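Local coordinates for protein nucleoporin NUP170 (Chaetomium thermophilum, PDB 5HAX) that probably serves as a scaffold component of the nuclear pore complex, with an N-terminal beta-propeller and a C-terminal helical region, at residues A[73-78]-A[84-89]; A[60-65]-A[102-107]; A[90-95]-A[133-138]. All blocks are in the same frame, centred on the assembly; numbering follows the deposited sequence.

Overall arrangement
The three contacts lie in or beside one four-stranded blade of the beta-propeller. Contact 1 pairs strands 73-78 and 83-88 of the blade. Contact 2 sets helix 60-67 against segment 102-107, which includes strand 105-107, outermost in the blade within this chain. Contact 3 packs strand 91-96 against strand 133-139 of the next sheet. Centres of contacts 1 and 3 are about 8 Å apart, and neighbouring strands tie them: Ala86 N lies 2.8 Å from Phe93 O. Contacts 1 and 2, about 10 Å apart, meet where Ala86 packs on Val62. Contacts 2 and 3, about 13 Å apart, are joined by strand pairing: Tyr107 N lies 2.8 Å from Leu92 O.

Contact 1 (A[73-78]-A[84-89]); sequences TKLGLF and AWASID
Lys74 pairs with Ser87, and Gly76 with Trp85, each through two backbone hydrogen bonds. They join strands 73-78 and 84-88 as an antiparallel hairpin, with short segment axes at 167°. The shortest bond runs from Ser87 N to Lys74 O at 2.9 Å. It is nearly straight and lies in the carbonyl plane. The bond from Trp85 N to Gly76 O instead comes from above the carbonyl plane, 37° out of it. CA-H...O contacts fill in between, such as Thr73 CA on Ser87 O.

Aromatic contacts dominate the face that carries Trp85. Trp85 CG sits between its own backbone N and carbonyl carbon (chi1 58°), which folds the indole back over the neighbouring strand. Gly76 has no side chain, and its CA lies directly against the indole face, 3.7 Å from the centroid of the five-membered ring, in a CH-pi contact. Phe78 takes the pyrrole side of the indole. Trp85 CD1 stands over one face of the Phe78 ring, 3.4 Å from Phe78 CZ, and the two planes are oblique. Lys74 CG passes by Trp85 CH2 with a looser 4.1 Å contact.

On the opposite face, Leu75 CD2 presses on Ala86 CB at 3.4 Å, tighter than usual for two carbons. Leu75 and Leu77 also pack on Leu477 of strand 473-478.

One water links the strands at the indole edge. It accepts from Trp85 NE1 at 3.1 Å and donates to Leu77 O.

The polar indole nitrogen is thus satisfied, although Trp85 is buried. The indole packs on Gly76, Phe78 and the stem of Lys74 in this hairpin, and on Leu92 and Val117 beyond it. Regular backbone bonds bind the hairpin, and Gly76 covers one face of the indole, with Phe78 oblique to its five-membered ring.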
loop_
_atom_site.group_PDB
_atom_site.type_symbol
_atom_site.label_atom_id
_atom_site.label_comp_id
_atom_site.label_asym_id
_atom_site.label_seq_id
_atom_site.Cartn_x
_atom_site.Cartn_y
_atom_site.Cartn_z
ATOM N N THR A 73 -27.003 16.746 1.394
ATOM C CA THR A 73 -25.902 16.444 2.301
ATOM C C THR A 73 -24.979 15.423 1.646
ATOM O O THR A 73 -25.360 14.731 0.699
ATOM C CB THR A 73 -26.395 15.899 3.649
ATOM O OG1 THR A 73 -27.059 14.645 3.449
ATOM C CG2 THR A 73 -27.349 16.882 4.316
ATOM N N LYS A 74 -23.757 15.326 2.171
ATOM C CA LYS A 74 -22.761 14.421 1.610
ATOM C C LYS A 74 -21.646 14.193 2.623
ATOM O O LYS A 74 -21.288 15.108 3.370
ATOM C CB LYS A 74 -22.185 14.983 0.306
ATOM C CG LYS A 74 -21.358 13.991 -0.488
ATOM C CD LYS A 74 -21.157 14.461 -1.921
ATOM C CE LYS A 74 -20.325 13.474 -2.727
ATOM N NZ LYS A 74 -20.874 12.087 -2.679
ATOM N N LEU A 75 -21.107 12.971 2.636
ATOM C CA LEU A 75 -19.986 12.586 3.485
ATOM C C LEU A 75 -18.816 12.123 2.626
ATOM O O LEU A 75 -19.004 11.653 1.499
ATOM C CB LEU A 75 -20.374 11.456 4.451
ATOM C CG LEU A 75 -21.389 11.780 5.546
ATOM C CD1 LEU A 75 -21.895 10.508 6.210
ATOM C CD2 LEU A 75 -20.764 12.702 6.573
ATOM N N GLY A 76 -17.605 12.243 3.172
ATOM C CA GLY A 76 -16.409 11.815 2.464
ATOM C C GLY A 76 -15.237 11.634 3.403
ATOM O O GLY A 76 -15.297 11.978 4.587
ATOM N N LEU A 77 -14.150 11.098 2.845
ATOM C CA LEU A 77 -12.975 10.691 3.605
ATOM C C LEU A 77 -11.721 11.393 3.100
ATOM O O LEU A 77 -11.520 11.531 1.890
ATOM C CB LEU A 77 -12.752 9.176 3.507
ATOM C CG LEU A 77 -12.978 8.324 4.754
ATOM C CD1 LEU A 77 -12.691 6.864 4.437
ATOM C CD2 LEU A 77 -12.122 8.788 5.921
ATOM N N PHE A 78 -10.882 11.820 4.040
ATOM C CA PHE A 78 -9.495 12.210 3.778
ATOM C C PHE A 78 -8.587 11.237 4.528
ATOM O O PHE A 78 -7.911 11.611 5.491
ATOM C CB PHE A 78 -9.228 13.670 4.208
ATOM C CG PHE A 78 -9.968 14.702 3.396
ATOM C CD1 PHE A 78 -10.385 14.436 2.102
ATOM C CD2 PHE A 78 -10.236 15.951 3.934
ATOM C CE1 PHE A 78 -11.059 15.394 1.364
ATOM C CE2 PHE A 78 -10.909 16.909 3.203
ATOM C CZ PHE A 78 -11.321 16.631 1.916
ATOM N N ALA A 84 -12.231 13.157 8.180
ATOM C CA ALA A 84 -13.471 12.991 7.438
ATOM C C ALA A 84 -14.129 14.356 7.281
ATOM O O ALA A 84 -13.748 15.330 7.936
ATOM C CB ALA A 84 -14.415 12.012 8.147
ATOM N N TRP A 85 -15.118 14.432 6.392
ATOM C CA TRP A 85 -15.821 15.689 6.180
ATOM C C TRP A 85 -17.284 15.420 5.876
ATOM O O TRP A 85 -17.665 14.337 5.422
ATOM C CB TRP A 85 -15.192 16.519 5.053
ATOM C CG TRP A 85 -15.128 15.839 3.715
ATOM C CD1 TRP A 85 -14.081 15.130 3.210
ATOM C CD2 TRP A 85 -16.148 15.824 2.706
ATOM N NE1 TRP A 85 -14.384 14.667 1.953
ATOM C CE2 TRP A 85 -15.647 15.080 1.620
ATOM C CE3 TRP A 85 -17.434 16.364 2.617
ATOM C CZ2 TRP A 85 -16.386 14.860 0.460
ATOM C CZ3 TRP A 85 -18.167 16.144 1.464
ATOM C CH2 TRP A 85 -17.640 15.399 0.401
ATOM N N ALA A 86 -18.101 16.435 6.146
ATOM C CA ALA A 86 -19.528 16.403 5.874
ATOM C C ALA A 86 -19.934 17.762 5.332
ATOM O O ALA A 86 -19.575 18.792 5.911
ATOM C CB ALA A 86 -20.332 16.072 7.136
ATOM N N SER A 87 -20.662 17.765 4.219
ATOM C CA SER A 87 -21.211 18.984 3.646
ATOM C C SER A 87 -22.718 19.004 3.860
ATOM O O SER A 87 -23.392 17.987 3.673
ATOM C CB SER A 87 -20.887 19.097 2.153
ATOM O OG SER A 87 -21.571 18.112 1.396
ATOM N N ILE A 88 -23.235 20.159 4.275
ATOM C CA ILE A 88 -24.669 20.373 4.460
ATOM C C ILE A 88 -25.026 21.633 3.687
ATOM O O ILE A 88 -24.664 22.742 4.100
ATOM C CB ILE A 88 -25.059 20.508 5.939
ATOM C CG1 ILE A 88 -24.652 19.255 6.718
ATOM C CG2 ILE A 88 -26.558 20.735 6.077
ATOM C CD1 ILE A 88 -23.320 19.375 7.411
ATOM N N ASP A 89 -25.738 21.465 2.571
ATOM C CA ASP A 89 -26.080 22.573 1.688
ATOM C C ASP A 89 -24.822 23.345 1.300
ATOM O O ASP A 89 -23.962 22.809 0.596
ATOM C CB ASP A 89 -27.116 23.483 2.354
ATOM C CG ASP A 89 -28.431 22.772 2.615
ATOM O OD1 ASP A 89 -28.863 21.975 1.753
ATOM O OD2 ASP A 89 -29.034 23.005 3.683
HETATM O O HOH W 1 -13.049 13.215 -0.422
#

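Contact 2 (A[60-65]-A[102-107]); sequences DKVFEH and PELIGY
Leu104 of segment 102-107 reaches to helix 60-65 and touches Lys61 and Val62. It supplies most of the surface that its segment contributes. Its CG stands opposite the carbonyl carbon and beside the backbone N (chi1 -62°). Its CD1 lies mainly against Lys61 but is also near Val62 CG2, and its CD2 meets Val62.

Lys61 and Leu104 lie side by side, each pointing toward the other's backbone. Leu104 CD1 meets the root of the lysine at Lys61 CB, 3.5 Å away, a tight carbon contact. The lysine chain then bends at chi3 (70°) and runs along the leucine toward its backbone. Its CE comes to 3.8 Å from Leu104 CD1, and its NZ lies 4.0 Å from Leu104 CG. The aliphatic part of Lys61 therefore shields one flank of the leucine, and Lys61 itself is exposed.

Val62 meets the leucine at an oblique angle. Val62 CG2 touches Leu104 CD2 at 3.6 Å. This valine is buried and also rests on Trp95 of strand 91-96. Leu104 packs on Trp95 too, so the valine, the leucine and the indole close one apolar cluster. One helical turn later, His65 stacks its ring with Phe93.

No polar group bonds across this contact, which is purely van der Waals. Strand 105-107 is outermost in the blade within this chain, and Gly106 there makes backbone hydrogen bonds to a chain of another protein. In this protein the helix covers the blade on Ala86, Ile88 and Trp95. The four-stranded antiparallel blade itself fits the beta-propeller domain of Nup133-like nucleoporins.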
loop_
_atom_site.group_PDB
_atom_site.type_symbol
_atom_site.label_atom_id
_atom_site.label_comp_id
_atom_site.label_asym_id
_atom_site.label_seq_id
_atom_site.Cartn_x
_atom_site.Cartn_y
_atom_site.Cartn_z
ATOM N N ASP A 60 -21.734 13.925 17.300
ATOM C CA ASP A 60 -23.151 14.258 17.420
ATOM C C ASP A 60 -23.476 15.590 16.757
ATOM O O ASP A 60 -24.563 15.749 16.192
ATOM C CB ASP A 60 -23.561 14.292 18.894
ATOM C CG ASP A 60 -23.575 12.914 19.530
ATOM O OD1 ASP A 60 -23.963 11.942 18.848
ATOM O OD2 ASP A 60 -23.203 12.804 20.717
ATOM N N LYS A 61 -22.556 16.554 16.815
ATOM C CA LYS A 61 -22.803 17.848 16.186
ATOM C C LYS A 61 -22.977 17.714 14.678
ATOM O O LYS A 61 -23.731 18.483 14.071
ATOM C CB LYS A 61 -21.660 18.811 16.511
ATOM C CG LYS A 61 -21.758 19.432 17.900
ATOM C CD LYS A 61 -20.385 19.755 18.478
ATOM C CE LYS A 61 -19.713 20.910 17.753
ATOM N NZ LYS A 61 -18.255 20.972 18.054
ATOM N N VAL A 62 -22.296 16.747 14.058
ATOM C CA VAL A 62 -22.483 16.510 12.630
ATOM C C VAL A 62 -23.865 15.922 12.368
ATOM O O VAL A 62 -24.499 16.222 11.350
ATOM C CB VAL A 62 -21.363 15.600 12.091
ATOM C CG1 VAL A 62 -21.571 15.310 10.609
ATOM C CG2 VAL A 62 -20.003 16.241 12.321
ATOM N N PHE A 63 -24.351 15.070 13.274
ATOM C CA PHE A 63 -25.710 14.553 13.141
ATOM C C PHE A 63 -26.735 15.675 13.259
ATOM O O PHE A 63 -27.754 15.673 12.559
ATOM C CB PHE A 63 -25.976 13.478 14.196
ATOM C CG PHE A 63 -25.320 12.158 13.903
ATOM C CD1 PHE A 63 -25.681 11.421 12.788
ATOM C CD2 PHE A 63 -24.360 11.641 14.758
ATOM C CE1 PHE A 63 -25.086 10.203 12.521
ATOM C CE2 PHE A 63 -23.763 10.422 14.497
ATOM C CZ PHE A 63 -24.128 9.702 13.377
ATOM N N GLU A 64 -26.482 16.644 14.144
ATOM C CA GLU A 64 -27.379 17.789 14.272
ATOM C C GLU A 64 -27.443 18.579 12.971
ATOM O O GLU A 64 -28.527 18.958 12.512
ATOM C CB GLU A 64 -26.918 18.690 15.420
ATOM C CG GLU A 64 -27.004 18.056 16.798
ATOM C CD GLU A 64 -26.392 18.930 17.877
ATOM O OE1 GLU A 64 -26.195 18.435 19.008
ATOM O OE2 GLU A 64 -26.106 20.114 17.595
ATOM N N HIS A 65 -26.284 18.839 12.362
ATOM C CA HIS A 65 -26.259 19.552 11.089
ATOM C C HIS A 65 -26.863 18.711 9.970
ATOM O O HIS A 65 -27.599 19.232 9.124
ATOM C CB HIS A 65 -24.824 19.947 10.737
ATOM C CG HIS A 65 -24.262 21.034 11.601
ATOM N ND1 HIS A 65 -24.823 22.291 11.678
ATOM C CD2 HIS A 65 -23.176 21.058 12.409
ATOM C CE1 HIS A 65 -24.113 23.038 12.504
ATOM N NE2 HIS A 65 -23.107 22.314 12.961
ATOM N N PRO A 102 -13.551 15.056 18.811
ATOM C CA PRO A 102 -13.007 16.054 17.882
ATOM C C PRO A 102 -13.776 17.365 17.917
ATOM O O PRO A 102 -14.969 17.408 18.226
ATOM C CB PRO A 102 -13.143 15.382 16.509
ATOM C CG PRO A 102 -13.447 13.942 16.786
ATOM C CD PRO A 102 -14.134 13.907 18.104
ATOM N N GLU A 103 -13.067 18.445 17.586
ATOM C CA GLU A 103 -13.691 19.729 17.301
ATOM C C GLU A 103 -13.917 19.848 15.799
ATOM O O GLU A 103 -13.094 19.394 14.998
ATOM C CB GLU A 103 -12.824 20.889 17.799
ATOM C CG GLU A 103 -11.539 21.118 17.009
ATOM C CD GLU A 103 -10.802 22.372 17.444
ATOM O OE1 GLU A 103 -11.044 22.844 18.576
ATOM O OE2 GLU A 103 -9.991 22.890 16.646
ATOM N N LEU A 104 -15.036 20.458 15.421
ATOM C CA LEU A 104 -15.423 20.565 14.019
ATOM C C LEU A 104 -14.790 21.807 13.401
ATOM O O LEU A 104 -14.998 22.925 13.886
ATOM C CB LEU A 104 -16.943 20.616 13.882
ATOM C CG LEU A 104 -17.718 19.396 14.383
ATOM C CD1 LEU A 104 -19.210 19.613 14.191
ATOM C CD2 LEU A 104 -17.271 18.124 13.676
ATOM N N ILE A 105 -14.019 21.606 12.333
ATOM C CA ILE A 105 -13.468 22.701 11.539
ATOM C C ILE A 105 -14.553 23.114 10.546
ATOM O O ILE A 105 -14.787 22.430 9.548
ATOM C CB ILE A 105 -12.175 22.297 10.826
ATOM C CG1 ILE A 105 -11.128 21.842 11.848
ATOM C CG2 ILE A 105 -11.642 23.455 9.989
ATOM C CD1 ILE A 105 -9.884 21.246 11.226
ATOM N N GLY A 106 -15.218 24.235 10.817
ATOM C CA GLY A 106 -16.308 24.696 9.972
ATOM C C GLY A 106 -15.833 25.685 8.918
ATOM O O GLY A 106 -14.983 26.532 9.178
ATOM N N TYR A 107 -16.399 25.557 7.719
ATOM C CA TYR A 107 -16.143 26.486 6.621
ATOM C C TYR A 107 -17.466 26.737 5.914
ATOM O O TYR A 107 -18.009 25.831 5.272
ATOM C CB TYR A 107 -15.099 25.939 5.649
ATOM C CG TYR A 107 -14.954 26.779 4.402
ATOM C CD1 TYR A 107 -15.604 26.430 3.226
ATOM C CD2 TYR A 107 -14.177 27.930 4.404
ATOM C CE1 TYR A 107 -15.477 27.199 2.084
ATOM C CE2 TYR A 107 -14.046 28.706 3.269
ATOM C CZ TYR A 107 -14.697 28.335 2.111
ATOM O OH TYR A 107 -14.571 29.102 0.975
#

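Contact 3 (A[90-95]-A[133-138]); sequences SSLFLW and HVLVVA
Leu92 meets strand 133-138 through a single methyl, CD2. That methyl lies 4.0 Å from Val137 CG2 and 4.4 Å from Leu135 CD2. The two partners are separated by one residue and point to the same side of their strand. The leucine tip therefore contacts both of them at once. All three residues are buried. The contacts are loose and apolar, and the Leu92 and Val137 side chains pass each other at a slant.

The torsions bring the groups together. Leu92 CG is trans to the backbone N (chi1 176°), and a chi2 near 61° turns the end of the chain toward the facing sheet. Val137 CG2 is the branch that lies beside its own backbone N, and it is this branch that does the touching. Leu94, two residues on from Leu92, faces the same way, but Leu94 CD2 comes only to 4.5 Å from Leu135 CD2.

Outside this first shell, neighbours on both sheets fill in the layer. Leu92 rests on the indole of Trp85 in the adjacent strand and on Ile114 in strand 114-120. Leu135 packs on Val117 and on Val148, in the strands that flank its own. At the end of the strand, His133 is anchored by a hydrogen bond from its NE2 to Glu80 OE2.

The two strands belong to separate sheets. Their CA atoms stay far apart, with 8.9 Å between Leu92 CA and Val137 CA as the nearest pair, and side chains alone span the gap. Successive four-stranded antiparallel sheets packed face to face through facing apolar side chains are the blade-to-blade interface of a beta-propeller. Here the interface joins the sheet of strand 91-96 to the next one along the chain.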
loop_
_atom_site.group_PDB
_atom_site.type_symbol
_atom_site.label_atom_id
_atom_site.label_comp_id
_atom_site.label_asym_id
_atom_site.label_seq_id
_atom_site.Cartn_x
_atom_site.Cartn_y
_atom_site.Cartn_z
ATOM N N SER A 90 -24.693 24.592 1.756
ATOM C CA SER A 90 -23.551 25.437 1.424
ATOM C C SER A 90 -22.490 25.463 2.520
ATOM O O SER A 90 -21.609 26.329 2.490
ATOM C CB SER A 90 -24.025 26.865 1.138
ATOM O OG SER A 90 -24.698 27.414 2.257
ATOM N N SER A 91 -22.545 24.538 3.479
ATOM C CA SER A 91 -21.629 24.522 4.612
ATOM C C SER A 91 -20.830 23.225 4.632
ATOM O O SER A 91 -21.332 22.162 4.257
ATOM C CB SER A 91 -22.388 24.690 5.933
ATOM O OG SER A 91 -22.961 25.982 6.029
ATOM N N LEU A 92 -19.578 23.323 5.084
ATOM C CA LEU A 92 -18.648 22.200 5.114
ATOM C C LEU A 92 -18.026 22.075 6.497
ATOM O O LEU A 92 -17.661 23.079 7.114
ATOM C CB LEU A 92 -17.545 22.379 4.066
ATOM C CG LEU A 92 -16.445 21.318 4.058
ATOM C CD1 LEU A 92 -17.025 19.939 3.773
ATOM C CD2 LEU A 92 -15.382 21.684 3.040
ATOM N N PHE A 93 -17.884 20.835 6.969
ATOM C CA PHE A 93 -17.341 20.561 8.297
ATOM C C PHE A 93 -16.350 19.408 8.218
ATOM O O PHE A 93 -16.704 18.316 7.764
ATOM C CB PHE A 93 -18.462 20.234 9.287
ATOM C CG PHE A 93 -19.439 21.356 9.478
ATOM C CD1 PHE A 93 -19.165 22.383 10.364
ATOM C CD2 PHE A 93 -20.627 21.387 8.766
ATOM C CE1 PHE A 93 -20.060 23.422 10.540
ATOM C CE2 PHE A 93 -21.526 22.423 8.937
ATOM C CZ PHE A 93 -21.242 23.442 9.826
ATOM N N LEU A 94 -15.121 19.654 8.669
ATOM C CA LEU A 94 -14.061 18.657 8.730
ATOM C C LEU A 94 -13.785 18.287 10.181
ATOM O O LEU A 94 -14.013 19.087 11.093
ATOM C CB LEU A 94 -12.769 19.177 8.088
ATOM C CG LEU A 94 -12.737 19.486 6.589
ATOM C CD1 LEU A 94 -13.627 20.668 6.227
ATOM C CD2 LEU A 94 -11.304 19.763 6.161
ATOM N N TRP A 95 -13.280 17.073 10.397
ATOM C CA TRP A 95 -12.920 16.659 11.746
ATOM C C TRP A 95 -11.980 15.462 11.693
ATOM O O TRP A 95 -12.037 14.646 10.771
ATOM C CB TRP A 95 -14.162 16.324 12.582
ATOM C CG TRP A 95 -14.805 15.005 12.259
ATOM C CD1 TRP A 95 -14.555 13.802 12.856
ATOM C CD2 TRP A 95 -15.820 14.761 11.278
ATOM N NE1 TRP A 95 -15.347 12.824 12.303
ATOM C CE2 TRP A 95 -16.132 13.387 11.331
ATOM C CE3 TRP A 95 -16.492 15.569 10.356
ATOM C CZ2 TRP A 95 -17.084 12.807 10.499
ATOM C CZ3 TRP A 95 -17.438 14.989 9.531
ATOM C CH2 TRP A 95 -17.725 13.621 9.608
ATOM N N HIS A 133 -1.299 20.533 1.498
ATOM C CA HIS A 133 -2.359 20.099 0.601
ATOM C C HIS A 133 -3.137 21.310 0.109
ATOM O O HIS A 133 -2.970 22.429 0.601
ATOM C CB HIS A 133 -3.320 19.121 1.289
ATOM C CG HIS A 133 -2.674 17.856 1.762
ATOM N ND1 HIS A 133 -2.121 17.728 3.018
ATOM C CD2 HIS A 133 -2.510 16.658 1.154
ATOM C CE1 HIS A 133 -1.636 16.507 3.159
ATOM N NE2 HIS A 133 -1.859 15.837 2.043
ATOM N N VAL A 134 -3.998 21.067 -0.876
ATOM C CA VAL A 134 -4.984 22.037 -1.337
ATOM C C VAL A 134 -6.359 21.406 -1.179
ATOM O O VAL A 134 -6.566 20.251 -1.572
ATOM C CB VAL A 134 -4.741 22.458 -2.798
ATOM C CG1 VAL A 134 -5.897 23.323 -3.312
ATOM C CG2 VAL A 134 -3.426 23.204 -2.921
ATOM N N LEU A 135 -7.287 22.162 -0.604
ATOM C CA LEU A 135 -8.668 21.731 -0.440
ATOM C C LEU A 135 -9.497 22.331 -1.569
ATOM O O LEU A 135 -9.596 23.557 -1.686
ATOM C CB LEU A 135 -9.206 22.165 0.922
ATOM C CG LEU A 135 -10.640 21.765 1.270
ATOM C CD1 LEU A 135 -10.764 20.262 1.441
ATOM C CD2 LEU A 135 -11.087 22.483 2.531
ATOM N N VAL A 136 -10.078 21.470 -2.402
ATOM C CA VAL A 136 -10.920 21.891 -3.518
ATOM C C VAL A 136 -12.373 21.714 -3.100
ATOM O O VAL A 136 -12.786 20.609 -2.730
ATOM C CB VAL A 136 -10.616 21.086 -4.792
ATOM C CG1 VAL A 136 -11.379 21.667 -5.976
ATOM C CG2 VAL A 136 -9.123 21.063 -5.075
ATOM N N VAL A 137 -13.146 22.796 -3.165
ATOM C CA VAL A 137 -14.558 22.796 -2.792
ATOM C C VAL A 137 -15.351 23.236 -4.015
ATOM O O VAL A 137 -15.238 24.388 -4.454
ATOM C CB VAL A 137 -14.838 23.716 -1.596
ATOM C CG1 VAL A 137 -16.325 23.714 -1.258
ATOM C CG2 VAL A 137 -14.013 23.289 -0.389
ATOM N N ALA A 138 -16.162 22.329 -4.554
ATOM C CA ALA A 138 -16.983 22.602 -5.728
ATOM C C ALA A 138 -18.432 22.802 -5.309
ATOM O O ALA A 138 -18.991 21.980 -4.575
ATOM C CB ALA A 138 -16.879 21.459 -6.739
#